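Local structure of beta sliding clamp (Bartonella birtlesii LL-WM9, 6PTR) at residues A74-I85 against F116-F126. The protein probably tethers DNA polymerases and other proteins to DNA, conferring processivity, as a ring-shaped head-to-tail homodimer that encircles the duplex. Sequence-based numbering, arbitrary orientation.
Sequences AITVPAYLLYDI and FQLQCLPKIDF
T76 grips L121 O twice: its backbone N donates at 3.0 Å, nearly in line with the carbonyl, and its OG1 donates to the same L121 O at 2.7 Å from above the carbonyl plane. A chi1 of 82° brings that hydroxyl, also bonded to N40 ND2, to L121 O and sends CG2 against the F126 ring. L121 N returns a 3.2 Å bond to T76 O, completing a single antiparallel hydrogen-bonded bridge, while one water joins A74 O to K123 N. Beside the bridge, C120 points toward 74-85, its CB packed 3.0 Å from T76 O and 3.7 Å from I75 CG1, its SG against V77 CG2. V77 and L118 cross at about a right angle through CG1 and CD1; the L118 methyls also meet L81 CD2 and I85 CD1 tip to tip. I85 chi1 of -72° sets CG1 beside the backbone N and swings CG2 over one F116 face, a CH-pi contact 3.9 Å from the ring centroid, the side chains running past each other in opposite directions. K123 salt-bridges D44. Helix 79-88 thus packs on strand 114-119, outermost of its sheet within this chain, in the N-terminal domain of the DNA clamp fold; through F116 and Q117 the second subunit extends that sheet across the ring's dimer interface.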
loop_
_atom_site.group_PDB
_atom_site.type_symbol
_atom_site.label_atom_id
_atom_site.label_comp_id
_atom_site.label_asym_id
_atom_site.label_seq_id
_atom_site.Cartn_x
_atom_site.Cartn_y
_atom_site.Cartn_z
ATOM N N ALA C 74 -26.672 24.174 9.526
ATOM C CA ALA C 74 -25.290 23.813 9.266
ATOM C C ALA C 74 -24.677 23.196 10.512
ATOM O O ALA C 74 -25.168 23.364 11.633
ATOM C CB ALA C 74 -24.469 25.030 8.826
ATOM N N ILE C 75 -23.566 22.491 10.294
ATOM C CA ILE C 75 -22.859 21.814 11.374
ATOM C C ILE C 75 -21.507 21.408 10.812
ATOM O O ILE C 75 -21.348 21.281 9.597
ATOM C CB ILE C 75 -23.680 20.587 11.860
ATOM C CG1 ILE C 75 -23.123 20.030 13.168
ATOM C CG2 ILE C 75 -23.694 19.489 10.809
ATOM C CD1 ILE C 75 -23.374 20.919 14.342
ATOM N N THR C 76 -20.516 21.218 11.688
ATOM C CA THR C 76 -19.240 20.685 11.224
ATOM C C THR C 76 -19.002 19.343 11.904
ATOM O O THR C 76 -19.418 19.130 13.048
ATOM C CB THR C 76 -18.046 21.646 11.476
ATOM O OG1 THR C 76 -17.597 21.518 12.832
ATOM C CG2 THR C 76 -18.438 23.089 11.202
ATOM N N VAL C 77 -18.380 18.424 11.165
ATOM C CA VAL C 77 -18.312 17.000 11.495
ATOM C C VAL C 77 -16.883 16.547 11.226
ATOM O O VAL C 77 -16.316 16.959 10.205
ATOM C CB VAL C 77 -19.293 16.179 10.626
ATOM C CG1 VAL C 77 -19.467 14.784 11.157
ATOM C CG2 VAL C 77 -20.653 16.895 10.481
ATOM N N PRO C 78 -16.259 15.719 12.079
ATOM C CA PRO C 78 -14.902 15.230 11.761
ATOM C C PRO C 78 -14.845 14.561 10.394
ATOM O O PRO C 78 -15.625 13.651 10.104
ATOM C CB PRO C 78 -14.610 14.252 12.902
ATOM C CG PRO C 78 -15.430 14.820 14.066
ATOM C CD PRO C 78 -16.710 15.239 13.402
ATOM N N ALA C 79 -13.936 15.038 9.532
ATOM C CA ALA C 79 -14.082 14.762 8.105
ATOM C C ALA C 79 -13.648 13.345 7.744
ATOM O O ALA C 79 -14.313 12.690 6.934
ATOM C CB ALA C 79 -13.303 15.789 7.280
ATOM N N TYR C 80 -12.537 12.852 8.302
ATOM C CA TYR C 80 -12.112 11.505 7.940
ATOM C C TYR C 80 -13.073 10.464 8.505
ATOM O O TYR C 80 -13.368 9.465 7.840
ATOM C CB TYR C 80 -10.682 11.257 8.397
ATOM C CG TYR C 80 -9.705 11.939 7.452
ATOM C CD1 TYR C 80 -9.355 11.352 6.241
ATOM C CD2 TYR C 80 -9.153 13.174 7.762
ATOM C CE1 TYR C 80 -8.479 11.975 5.370
ATOM C CE2 TYR C 80 -8.267 13.797 6.905
ATOM C CZ TYR C 80 -7.943 13.197 5.706
ATOM O OH TYR C 80 -7.072 13.828 4.841
ATOM N N LEU C 81 -13.584 10.697 9.715
ATOM C CA LEU C 81 -14.588 9.795 10.287
ATOM C C LEU C 81 -15.853 9.779 9.444
ATOM O O LEU C 81 -16.407 8.711 9.151
ATOM C CB LEU C 81 -14.933 10.216 11.715
ATOM C CG LEU C 81 -16.056 9.421 12.393
ATOM C CD1 LEU C 81 -15.727 7.907 12.405
ATOM C CD2 LEU C 81 -16.275 9.928 13.819
ATOM N N LEU C 82 -16.348 10.958 9.063
ATOM C CA LEU C 82 -17.548 10.987 8.237
ATOM C C LEU C 82 -17.311 10.266 6.922
ATOM O O LEU C 82 -18.157 9.488 6.478
ATOM C CB LEU C 82 -17.981 12.419 7.975
ATOM C CG LEU C 82 -19.235 12.578 7.127
ATOM C CD1 LEU C 82 -20.455 11.912 7.794
ATOM C CD2 LEU C 82 -19.489 14.055 6.887
ATOM N N TYR C 83 -16.154 10.505 6.289
ATOM C CA TYR C 83 -15.837 9.812 5.038
ATOM C C TYR C 83 -15.810 8.298 5.233
ATOM O O TYR C 83 -16.376 7.544 4.430
ATOM C CB TYR C 83 -14.490 10.294 4.483
ATOM C CG TYR C 83 -14.215 9.765 3.090
ATOM C CD1 TYR C 83 -14.883 10.293 2.001
ATOM C CD2 TYR C 83 -13.310 8.727 2.874
ATOM C CE1 TYR C 83 -14.654 9.822 0.719
ATOM C CE2 TYR C 83 -13.066 8.241 1.584
ATOM C CZ TYR C 83 -13.747 8.805 0.512
ATOM O OH TYR C 83 -13.544 8.348 -0.780
ATOM N N ASP C 84 -15.140 7.827 6.292
ATOM C CA ASP C 84 -15.056 6.387 6.509
ATOM C C ASP C 84 -16.436 5.786 6.754
ATOM O O ASP C 84 -16.706 4.656 6.325
ATOM C CB ASP C 84 -14.113 6.084 7.672
ATOM C CG ASP C 84 -12.656 6.385 7.342
ATOM O OD1 ASP C 84 -12.295 6.401 6.146
ATOM O OD2 ASP C 84 -11.866 6.602 8.282
ATOM N N ILE C 85 -17.324 6.519 7.431
ATOM C CA ILE C 85 -18.679 6.020 7.653
ATOM C C ILE C 85 -19.430 5.907 6.328
ATOM O O ILE C 85 -19.965 4.844 5.983
ATOM C CB ILE C 85 -19.429 6.924 8.651
ATOM C CG1 ILE C 85 -18.875 6.723 10.064
ATOM C CG2 ILE C 85 -20.947 6.681 8.579
ATOM C CD1 ILE C 85 -19.323 7.830 11.028
ATOM N N PHE C 116 -25.740 6.593 13.513
ATOM C CA PHE C 116 -24.589 7.180 14.195
ATOM C C PHE C 116 -25.013 8.477 14.875
ATOM O O PHE C 116 -25.860 9.206 14.359
ATOM C CB PHE C 116 -23.450 7.498 13.211
ATOM C CG PHE C 116 -22.887 6.290 12.505
ATOM C CD1 PHE C 116 -23.454 5.832 11.324
ATOM C CD2 PHE C 116 -21.782 5.627 13.023
ATOM C CE1 PHE C 116 -22.941 4.696 10.672
ATOM C CE2 PHE C 116 -21.267 4.502 12.386
ATOM C CZ PHE C 116 -21.838 4.048 11.201
ATOM N N GLN C 117 -24.446 8.751 16.043
ATOM C CA GLN C 117 -24.547 10.061 16.685
ATOM C C GLN C 117 -23.118 10.559 16.840
ATOM O O GLN C 117 -22.335 9.954 17.581
ATOM C CB GLN C 117 -25.240 9.972 18.043
ATOM C CG GLN C 117 -26.722 9.741 17.982
ATOM C CD GLN C 117 -27.477 11.021 17.688
ATOM O OE1 GLN C 117 -26.987 12.116 17.959
ATOM N NE2 GLN C 117 -28.673 10.891 17.132
ATOM N N LEU C 118 -22.763 11.631 16.134
ATOM C CA LEU C 118 -21.372 12.079 16.095
ATOM C C LEU C 118 -21.217 13.393 16.849
ATOM O O LEU C 118 -22.010 14.317 16.665
ATOM C CB LEU C 118 -20.865 12.250 14.661
ATOM C CG LEU C 118 -20.785 11.030 13.750
ATOM C CD1 LEU C 118 -20.061 11.424 12.464
ATOM C CD2 LEU C 118 -20.079 9.872 14.447
ATOM N N GLN C 119 -20.190 13.464 17.687
ATOM C CA GLN C 119 -19.812 14.712 18.330
ATOM C C GLN C 119 -19.296 15.690 17.286
ATOM O O GLN C 119 -18.386 15.370 16.519
ATOM C CB GLN C 119 -18.742 14.456 19.391
ATOM C CG GLN C 119 -19.209 13.636 20.575
ATOM C CD GLN C 119 -18.048 13.138 21.427
ATOM O OE1 GLN C 119 -16.902 13.559 21.245
ATOM N NE2 GLN C 119 -18.339 12.240 22.357
ATOM N N CYS C 120 -19.860 16.894 17.282
ATOM C CA CYS C 120 -19.629 17.887 16.247
ATOM C C CYS C 120 -19.215 19.218 16.871
ATOM O O CYS C 120 -19.132 19.367 18.094
ATOM C CB CYS C 120 -20.890 18.078 15.408
ATOM S SG CYS C 120 -21.208 16.680 14.318
ATOM N N LEU C 121 -18.977 20.194 16.002
ATOM C CA LEU C 121 -18.686 21.551 16.414
ATOM C C LEU C 121 -19.518 22.493 15.552
ATOM O O LEU C 121 -19.745 22.215 14.368
ATOM C CB LEU C 121 -17.187 21.848 16.267
ATOM C CG LEU C 121 -16.275 21.067 17.218
ATOM C CD1 LEU C 121 -14.815 21.249 16.852
ATOM C CD2 LEU C 121 -16.517 21.499 18.662
ATOM N N PRO C 122 -20.002 23.600 16.109
ATOM C CA PRO C 122 -20.934 24.457 15.361
ATOM C C PRO C 122 -20.242 25.212 14.237
ATOM O O PRO C 122 -19.040 25.477 14.268
ATOM C CB PRO C 122 -21.466 25.428 16.428
ATOM C CG PRO C 122 -20.375 25.493 17.448
ATOM C CD PRO C 122 -19.799 24.077 17.489
ATOM N N LYS C 123 -21.046 25.584 13.236
ATOM C CA LYS C 123 -20.542 26.359 12.103
ATOM C C LYS C 123 -19.809 27.627 12.534
ATOM O O LYS C 123 -18.819 28.025 11.897
ATOM C CB LYS C 123 -21.700 26.727 11.175
ATOM C CG LYS C 123 -21.285 27.646 10.038
ATOM C CD LYS C 123 -22.463 28.120 9.191
ATOM C CE LYS C 123 -21.993 29.113 8.118
ATOM N NZ LYS C 123 -23.115 29.558 7.231
ATOM N N ILE C 124 -20.275 28.284 13.600
ATOM C CA ILE C 124 -19.665 29.555 13.990
ATOM C C ILE C 124 -18.195 29.399 14.348
ATOM O O ILE C 124 -17.443 30.371 14.271
ATOM C CB ILE C 124 -20.395 30.240 15.170
ATOM C CG1 ILE C 124 -20.493 29.310 16.383
ATOM C CG2 ILE C 124 -21.734 30.815 14.736
ATOM C CD1 ILE C 124 -20.810 30.051 17.657
ATOM N N ASP C 125 -17.772 28.202 14.764
ATOM C CA ASP C 125 -16.364 27.963 15.054
ATOM C C ASP C 125 -15.528 27.828 13.793
ATOM O O ASP C 125 -14.304 27.980 13.856
ATOM C CB ASP C 125 -16.180 26.680 15.875
ATOM C CG ASP C 125 -16.751 26.771 17.279
ATOM O OD1 ASP C 125 -17.073 27.888 17.732
ATOM O OD2 ASP C 125 -16.871 25.702 17.929
ATOM N N PHE C 126 -16.155 27.525 12.661
ATOM C CA PHE C 126 -15.420 27.177 11.451
ATOM C C PHE C 126 -14.841 28.425 10.794
ATOM O O PHE C 126 -15.470 29.489 10.813
ATOM C CB PHE C 126 -16.326 26.443 10.473
ATOM C CG PHE C 126 -15.575 25.658 9.439
ATOM C CD1 PHE C 126 -15.063 24.422 9.763
ATOM C CD2 PHE C 126 -15.348 26.168 8.181
ATOM C CE1 PHE C 126 -14.356 23.682 8.818
ATOM C CE2 PHE C 126 -14.630 25.424 7.237
ATOM C CZ PHE C 126 -14.146 24.197 7.567
HETATM O O HOH W 1 -23.779 24.790 13.613
#